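Long-range contact in alcohol dehydrogenase (PDB 2EIH), which probably works as a zinc-containing, NAD-dependent alcohol dehydrogenase of the medium-chain type, moving hydride between alcohols and the cofactor: residues Pro148-Asp160 with Gly178-Phe190. Sequence-based numbering, arbitrary orientation.
Sequences PLTFLTAWQMVVD and GVSVAAIQIAKLF
The F151 ring lies flat over A182: the methyl CB stands 3.6 Å from the F151 ring centroid and 10° off its normal, a CH-pi contact, while NE2 of Q185 comes near the ring plane at the edge. That amide is fixed by NE2 donating to V181 O and by OE1 accepting from the backbone N of K310. The one aromatic pair, W155 with F190, is T-shaped: the edge of F190 points at a face of the six-membered ring of W155, planes at 86° and centroids 5.6 Å apart. V159 lays CG2 over a face of F190, 3.3 Å from F190 CZ, so that phenyl is held both at its edge and over a face; the same V159 CG2 stands 3.5 Å above the plane of the W155 indole. W155 turns its indole toward F190 because CG sits trans to the main-chain nitrogen. Between the CH-pi contact and the T-shaped pair, I186 is a knob in the hole formed by F151, A154, W155 and V158; its CD1 lies 3.8 Å from F151 O, and its CG2 is 3.6 Å from V158 CG1. Small residues allow the close approach, as A154 CB and A182 CB are 3.6 Å apart and the helix axes come within 8.3 Å, crossing at -49°. No hydrogen bond joins the segments. Replacing F151 with alanine would probably leave A182 CB without its aromatic cover and open a gap beside I186 CD1. The contact is buried in the Rossmann-type half of the chain: helix 180-189 packs its other side on parallel strands 169-172 and 193-198, through I184 and A187, whereas I300 of helix 297-306 meets F151 and W155, F303 meets W155, and P166 of a neighbouring subunit packs on F190.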
ATOM      1  N   PRO A 148     -11.796   2.418  24.080  1.00 23.21           N
ATOM      2  CA  PRO A 148     -10.461   2.868  23.681  1.00 22.18           C
ATOM      3  C   PRO A 148      -9.306   1.866  23.577  1.00 24.90           C
ATOM      4  O   PRO A 148      -8.999   1.372  22.483  1.00 25.94           O
ATOM      5  CB  PRO A 148     -10.195   4.006  24.648  1.00 22.08           C
ATOM      6  CG  PRO A 148     -11.550   4.567  24.870  1.00 18.13           C
ATOM      7  CD  PRO A 148     -12.343   3.316  25.113  1.00 18.86           C
ATOM      8  N   LEU A 149      -8.647   1.593  24.696  1.00 25.82           N
ATOM      9  CA  LEU A 149      -7.492   0.696  24.719  1.00 26.47           C
ATOM     10  C   LEU A 149      -7.650  -0.585  23.877  1.00 26.72           C
ATOM     11  O   LEU A 149      -6.853  -0.818  22.960  1.00 27.21           O
ATOM     12  CB  LEU A 149      -7.147   0.341  26.179  1.00 28.68           C
ATOM     13  CG  LEU A 149      -5.774  -0.192  26.660  1.00 32.65           C
ATOM     14  CD1 LEU A 149      -5.360  -1.398  25.830  1.00 32.80           C
ATOM     15  CD2 LEU A 149      -4.720   0.893  26.598  1.00 32.59           C
ATOM     16  N   THR A 150      -8.648  -1.423  24.157  1.00 24.48           N
ATOM     17  CA  THR A 150      -8.772  -2.649  23.369  1.00 23.33           C
ATOM     18  C   THR A 150      -9.193  -2.430  21.930  1.00 21.66           C
ATOM     19  O   THR A 150      -8.661  -3.076  21.034  1.00 21.01           O
ATOM     20  CB  THR A 150      -9.739  -3.689  24.006  1.00 23.54           C
ATOM     21  OG1 THR A 150     -10.963  -3.053  24.394  1.00 27.41           O
ATOM     22  CG2 THR A 150      -9.096  -4.367  25.202  1.00 26.16           C
ATOM     23  N   PHE A 151     -10.145  -1.538  21.684  1.00 21.43           N
ATOM     24  CA  PHE A 151     -10.527  -1.328  20.296  1.00 22.62           C
ATOM     25  C   PHE A 151      -9.387  -0.791  19.435  1.00 23.20           C
ATOM     26  O   PHE A 151      -9.245  -1.191  18.284  1.00 25.86           O
ATOM     27  CB  PHE A 151     -11.782  -0.461  20.187  1.00 20.92           C
ATOM     28  CG  PHE A 151     -13.037  -1.250  20.356  1.00 18.70           C
ATOM     29  CD1 PHE A 151     -13.506  -1.553  21.621  1.00 19.52           C
ATOM     30  CD2 PHE A 151     -13.660  -1.825  19.253  1.00 19.95           C
ATOM     31  CE1 PHE A 151     -14.572  -2.434  21.796  1.00 18.77           C
ATOM     32  CE2 PHE A 151     -14.725  -2.707  19.409  1.00 18.72           C
ATOM     33  CZ  PHE A 151     -15.177  -3.010  20.696  1.00 20.27           C
ATOM     34  N   LEU A 152      -8.551   0.079  19.986  1.00 22.04           N
ATOM     35  CA  LEU A 152      -7.435   0.602  19.211  1.00 22.02           C
ATOM     36  C   LEU A 152      -6.410  -0.473  18.899  1.00 22.12           C
ATOM     37  O   LEU A 152      -5.867  -0.516  17.803  1.00 22.56           O
ATOM     38  CB  LEU A 152      -6.757   1.748  19.961  1.00 20.81           C
ATOM     39  CG  LEU A 152      -7.565   3.042  19.978  1.00 20.93           C
ATOM     40  CD1 LEU A 152      -7.099   3.926  21.121  1.00 19.21           C
ATOM     41  CD2 LEU A 152      -7.402   3.753  18.641  1.00 18.54           C
ATOM     42  N   THR A 153      -6.150  -1.339  19.871  1.00 20.19           N
ATOM     43  CA  THR A 153      -5.180  -2.404  19.701  1.00 18.49           C
ATOM     44  C   THR A 153      -5.688  -3.431  18.696  1.00 19.31           C
ATOM     45  O   THR A 153      -4.940  -3.892  17.841  1.00 21.44           O
ATOM     46  CB  THR A 153      -4.894  -3.091  21.044  1.00 19.11           C
ATOM     47  OG1 THR A 153      -4.332  -2.136  21.947  1.00 17.20           O
ATOM     48  CG2 THR A 153      -3.934  -4.253  20.866  1.00 13.21           C
ATOM     49  N   ALA A 154      -6.964  -3.778  18.801  1.00 20.56           N
ATOM     50  CA  ALA A 154      -7.564  -4.743  17.896  1.00 19.23           C
ATOM     51  C   ALA A 154      -7.627  -4.176  16.479  1.00 19.30           C
ATOM     52  O   ALA A 154      -7.505  -4.909  15.498  1.00 20.36           O
ATOM     53  CB  ALA A 154      -8.968  -5.097  18.371  1.00 19.61           C
ATOM     54  N   TRP A 155      -7.820  -2.870  16.375  1.00 18.50           N
ATOM     55  CA  TRP A 155      -7.932  -2.236  15.071  1.00 18.90           C
ATOM     56  C   TRP A 155      -6.615  -2.231  14.300  1.00 19.49           C
ATOM     57  O   TRP A 155      -6.596  -2.531  13.105  1.00 18.94           O
ATOM     58  CB  TRP A 155      -8.472  -0.816  15.233  1.00 17.42           C
ATOM     59  CG  TRP A 155      -8.659  -0.102  13.930  1.00 18.94           C
ATOM     60  CD1 TRP A 155      -7.684   0.402  13.123  1.00 18.06           C
ATOM     61  CD2 TRP A 155      -9.906   0.211  13.299  1.00 19.02           C
ATOM     62  NE1 TRP A 155      -8.245   1.022  12.038  1.00 19.25           N
ATOM     63  CE2 TRP A 155      -9.611   0.926  12.122  1.00 19.22           C
ATOM     64  CE3 TRP A 155     -11.249  -0.024  13.626  1.00 18.87           C
ATOM     65  CZ2 TRP A 155     -10.605   1.394  11.253  1.00 20.67           C
ATOM     66  CZ3 TRP A 155     -12.237   0.438  12.771  1.00 19.98           C
ATOM     67  CH2 TRP A 155     -11.909   1.153  11.597  1.00 19.36           C
ATOM     68  N   GLN A 156      -5.519  -1.896  14.975  1.00 19.09           N
ATOM     69  CA  GLN A 156      -4.225  -1.889  14.308  1.00 20.36           C
ATOM     70  C   GLN A 156      -3.888  -3.295  13.841  1.00 22.27           C
ATOM     71  O   GLN A 156      -3.361  -3.470  12.750  1.00 22.72           O
ATOM     72  CB  GLN A 156      -3.106  -1.380  15.227  1.00 20.03           C
ATOM     73  CG  GLN A 156      -1.762  -1.250  14.499  1.00 20.76           C
ATOM     74  CD  GLN A 156      -0.701  -0.489  15.275  1.00 23.34           C
ATOM     75  OE1 GLN A 156       0.160  -1.091  15.914  1.00 27.30           O
ATOM     76  NE2 GLN A 156      -0.764   0.842  15.233  1.00 22.99           N
ATOM     77  N   MET A 157      -4.204  -4.294  14.661  1.00 23.37           N
ATOM     78  CA  MET A 157      -3.919  -5.677  14.302  1.00 25.63           C
ATOM     79  C   MET A 157      -4.746  -6.144  13.100  1.00 25.82           C
ATOM     80  O   MET A 157      -4.197  -6.663  12.127  1.00 27.60           O
ATOM     81  CB  MET A 157      -4.167  -6.606  15.497  1.00 26.43           C
ATOM     82  CG  MET A 157      -3.220  -6.379  16.667  1.00 28.66           C
ATOM     83  SD  MET A 157      -3.490  -7.594  18.003  1.00 32.99           S
ATOM     84  CE  MET A 157      -4.931  -6.952  18.678  1.00 31.34           C
ATOM     85  N   VAL A 158      -6.060  -5.933  13.159  1.00 24.63           N
ATOM     86  CA  VAL A 158      -6.980  -6.339  12.093  1.00 23.65           C
ATOM     87  C   VAL A 158      -6.862  -5.502  10.815  1.00 23.12           C
ATOM     88  O   VAL A 158      -6.594  -6.027   9.737  1.00 24.22           O
ATOM     89  CB  VAL A 158      -8.447  -6.278  12.618  1.00 24.12           C
ATOM     90  CG1 VAL A 158      -9.437  -6.623  11.510  1.00 21.53           C
ATOM     91  CG2 VAL A 158      -8.607  -7.246  13.787  1.00 21.58           C
ATOM     92  N   VAL A 159      -7.051  -4.197  10.951  1.00 22.05           N
ATOM     93  CA  VAL A 159      -6.999  -3.289   9.815  1.00 21.34           C
ATOM     94  C   VAL A 159      -5.595  -3.001   9.234  1.00 23.71           C
ATOM     95  O   VAL A 159      -5.328  -3.326   8.080  1.00 24.02           O
ATOM     96  CB  VAL A 159      -7.717  -1.969  10.186  1.00 19.58           C
ATOM     97  CG1 VAL A 159      -7.769  -1.034   8.996  1.00 17.42           C
ATOM     98  CG2 VAL A 159      -9.124  -2.281  10.670  1.00 15.80           C
ATOM     99  N   ASP A 160      -4.703  -2.408  10.024  1.00 25.40           N
ATOM    100  CA  ASP A 160      -3.356  -2.079   9.550  1.00 26.81           C
ATOM    101  C   ASP A 160      -2.390  -3.271   9.412  1.00 27.66           C
ATOM    102  O   ASP A 160      -1.827  -3.495   8.347  1.00 29.89           O
ATOM    103  CB  ASP A 160      -2.743  -0.995  10.453  1.00 25.79           C
ATOM    104  CG  ASP A 160      -3.633   0.248  10.569  1.00 29.76           C
ATOM    105  OD1 ASP A 160      -4.029   0.802   9.516  1.00 30.61           O
ATOM    106  OD2 ASP A 160      -3.927   0.684  11.705  1.00 28.46           O
ATOM    107  N   GLY A 178      -8.698 -10.179  26.611  1.00 38.47           N
ATOM    108  CA  GLY A 178      -7.849  -9.250  25.886  1.00 37.57           C
ATOM    109  C   GLY A 178      -8.543  -8.464  24.791  1.00 37.28           C
ATOM    110  O   GLY A 178      -9.557  -7.798  25.024  1.00 37.67           O
ATOM    111  N   VAL A 179      -8.000  -8.548  23.582  1.00 34.38           N
ATOM    112  CA  VAL A 179      -8.563  -7.832  22.451  1.00 32.20           C
ATOM    113  C   VAL A 179      -9.458  -8.671  21.547  1.00 29.59           C
ATOM    114  O   VAL A 179      -9.910  -8.191  20.516  1.00 28.25           O
ATOM    115  CB  VAL A 179      -7.435  -7.229  21.598  1.00 32.44           C
ATOM    116  CG1 VAL A 179      -6.734  -6.126  22.383  1.00 36.86           C
ATOM    117  CG2 VAL A 179      -6.432  -8.314  21.223  1.00 31.71           C
ATOM    118  N   SER A 180      -9.718  -9.914  21.935  1.00 26.46           N
ATOM    119  CA  SER A 180     -10.547 -10.796  21.117  1.00 27.81           C
ATOM    120  C   SER A 180     -11.958 -10.245  20.870  1.00 29.11           C
ATOM    121  O   SER A 180     -12.446 -10.271  19.740  1.00 30.69           O
ATOM    122  CB  SER A 180     -10.647 -12.182  21.752  1.00 27.69           C
ATOM    123  OG  SER A 180     -11.142 -12.129  23.065  1.00 29.95           O
ATOM    124  N   VAL A 181     -12.608  -9.744  21.921  1.00 27.57           N
ATOM    125  CA  VAL A 181     -13.949  -9.202  21.799  1.00 25.76           C
ATOM    126  C   VAL A 181     -13.999  -8.158  20.693  1.00 25.97           C
ATOM    127  O   VAL A 181     -14.893  -8.190  19.830  1.00 26.27           O
ATOM    128  CB  VAL A 181     -14.412  -8.576  23.135  1.00 26.38           C
ATOM    129  CG1 VAL A 181     -15.633  -7.701  22.916  1.00 27.39           C
ATOM    130  CG2 VAL A 181     -14.739  -9.683  24.127  1.00 29.00           C
ATOM    131  N   ALA A 182     -13.051  -7.227  20.714  1.00 24.56           N
ATOM    132  CA  ALA A 182     -12.998  -6.176  19.694  1.00 23.15           C
ATOM    133  C   ALA A 182     -12.545  -6.714  18.325  1.00 21.42           C
ATOM    134  O   ALA A 182     -13.055  -6.293  17.290  1.00 20.19           O
ATOM    135  CB  ALA A 182     -12.054  -5.051  20.162  1.00 20.13           C
ATOM    136  N   ALA A 183     -11.591  -7.641  18.335  1.00 19.74           N
ATOM    137  CA  ALA A 183     -11.063  -8.219  17.101  1.00 22.65           C
ATOM    138  C   ALA A 183     -12.086  -9.021  16.315  1.00 23.99           C
ATOM    139  O   ALA A 183     -12.076  -9.032  15.085  1.00 26.02           O
ATOM    140  CB  ALA A 183      -9.854  -9.090  17.400  1.00 19.89           C
ATOM    141  N   ILE A 184     -12.970  -9.710  17.014  1.00 24.74           N
ATOM    142  CA  ILE A 184     -13.979 -10.495  16.323  1.00 24.19           C
ATOM    143  C   ILE A 184     -14.924  -9.568  15.555  1.00 25.21           C
ATOM    144  O   ILE A 184     -15.244  -9.822  14.388  1.00 25.46           O
ATOM    145  CB  ILE A 184     -14.740 -11.381  17.334  1.00 21.51           C
ATOM    146  CG1 ILE A 184     -13.754 -12.414  17.898  1.00 21.87           C
ATOM    147  CG2 ILE A 184     -15.924 -12.064  16.660  1.00 24.76           C
ATOM    148  CD1 ILE A 184     -14.290 -13.277  18.997  1.00 19.21           C
ATOM    149  N   GLN A 185     -15.337  -8.482  16.207  1.00 24.37           N
ATOM    150  CA  GLN A 185     -16.247  -7.491  15.621  1.00 25.79           C
ATOM    151  C   GLN A 185     -15.610  -6.638  14.514  1.00 25.18           C
ATOM    152  O   GLN A 185     -16.243  -6.349  13.503  1.00 23.07           O
ATOM    153  CB  GLN A 185     -16.797  -6.562  16.719  1.00 23.79           C
ATOM    154  CG  GLN A 185     -17.613  -7.274  17.790  1.00 25.76           C
ATOM    155  CD  GLN A 185     -18.136  -6.341  18.859  1.00 23.44           C
ATOM    156  OE1 GLN A 185     -19.065  -5.571  18.630  1.00 25.15           O
ATOM    157  NE2 GLN A 185     -17.527  -6.398  20.035  1.00 24.92           N
ATOM    158  N   ILE A 186     -14.367  -6.215  14.715  1.00 25.12           N
ATOM    159  CA  ILE A 186     -13.712  -5.405  13.704  1.00 24.26           C
ATOM    160  C   ILE A 186     -13.479  -6.297  12.490  1.00 25.95           C
ATOM    161  O   ILE A 186     -13.697  -5.880  11.348  1.00 25.79           O
ATOM    162  CB  ILE A 186     -12.390  -4.834  14.235  1.00 23.16           C
ATOM    163  CG1 ILE A 186     -12.707  -3.802  15.325  1.00 20.80           C
ATOM    164  CG2 ILE A 186     -11.604  -4.193  13.110  1.00 22.49           C
ATOM    165  CD1 ILE A 186     -11.532  -3.307  16.086  1.00 17.31           C
ATOM    166  N   ALA A 187     -13.057  -7.533  12.754  1.00 25.28           N
ATOM    167  CA  ALA A 187     -12.818  -8.510  11.699  1.00 25.87           C
ATOM    168  C   ALA A 187     -14.057  -8.655  10.816  1.00 27.52           C
ATOM    169  O   ALA A 187     -13.965  -8.573   9.589  1.00 30.16           O
ATOM    170  CB  ALA A 187     -12.459  -9.862  12.306  1.00 26.24           C
ATOM    171  N   LYS A 188     -15.212  -8.881  11.439  1.00 25.62           N
ATOM    172  CA  LYS A 188     -16.449  -9.029  10.683  1.00 25.10           C
ATOM    173  C   LYS A 188     -16.782  -7.733   9.943  1.00 26.18           C
ATOM    174  O   LYS A 188     -17.239  -7.759   8.798  1.00 26.56           O
ATOM    175  CB  LYS A 188     -17.601  -9.397  11.615  1.00 24.86           C
ATOM    176  CG  LYS A 188     -17.509 -10.811  12.179  1.00 27.48           C
ATOM    177  CD  LYS A 188     -17.640 -11.858  11.087  1.00 26.69           C
ATOM    178  CE  LYS A 188     -18.936 -11.675  10.312  1.00 25.40           C
ATOM    179  NZ  LYS A 188     -19.090 -12.729   9.276  1.00 31.70           N
ATOM    180  N   LEU A 189     -16.549  -6.604  10.607  1.00 24.63           N
ATOM    181  CA  LEU A 189     -16.812  -5.301  10.023  1.00 23.22           C
ATOM    182  C   LEU A 189     -16.062  -5.179   8.689  1.00 23.59           C
ATOM    183  O   LEU A 189     -16.548  -4.518   7.774  1.00 23.95           O
ATOM    184  CB  LEU A 189     -16.350  -4.198  10.971  1.00 24.11           C
ATOM    185  CG  LEU A 189     -17.022  -2.812  10.948  1.00 25.32           C
ATOM    186  CD1 LEU A 189     -15.985  -1.777  11.392  1.00 22.30           C
ATOM    187  CD2 LEU A 189     -17.550  -2.440   9.569  1.00 24.06           C
ATOM    188  N   PHE A 190     -14.889  -5.812   8.582  1.00 21.35           N
ATOM    189  CA  PHE A 190     -14.117  -5.765   7.353  1.00 21.72           C
ATOM    190  C   PHE A 190     -14.361  -6.920   6.381  1.00 22.89           C
ATOM    191  O   PHE A 190     -13.533  -7.185   5.510  1.00 21.54           O
ATOM    192  CB  PHE A 190     -12.622  -5.638   7.674  1.00 22.51           C
ATOM    193  CG  PHE A 190     -12.202  -4.237   7.993  1.00 21.89           C
ATOM    194  CD1 PHE A 190     -11.532  -3.456   7.051  1.00 21.71           C
ATOM    195  CD2 PHE A 190     -12.554  -3.668   9.214  1.00 21.58           C
ATOM    196  CE1 PHE A 190     -11.226  -2.117   7.328  1.00 21.12           C
ATOM    197  CE2 PHE A 190     -12.255  -2.336   9.501  1.00 21.35           C
ATOM    198  CZ  PHE A 190     -11.591  -1.553   8.557  1.00 21.70           C
TER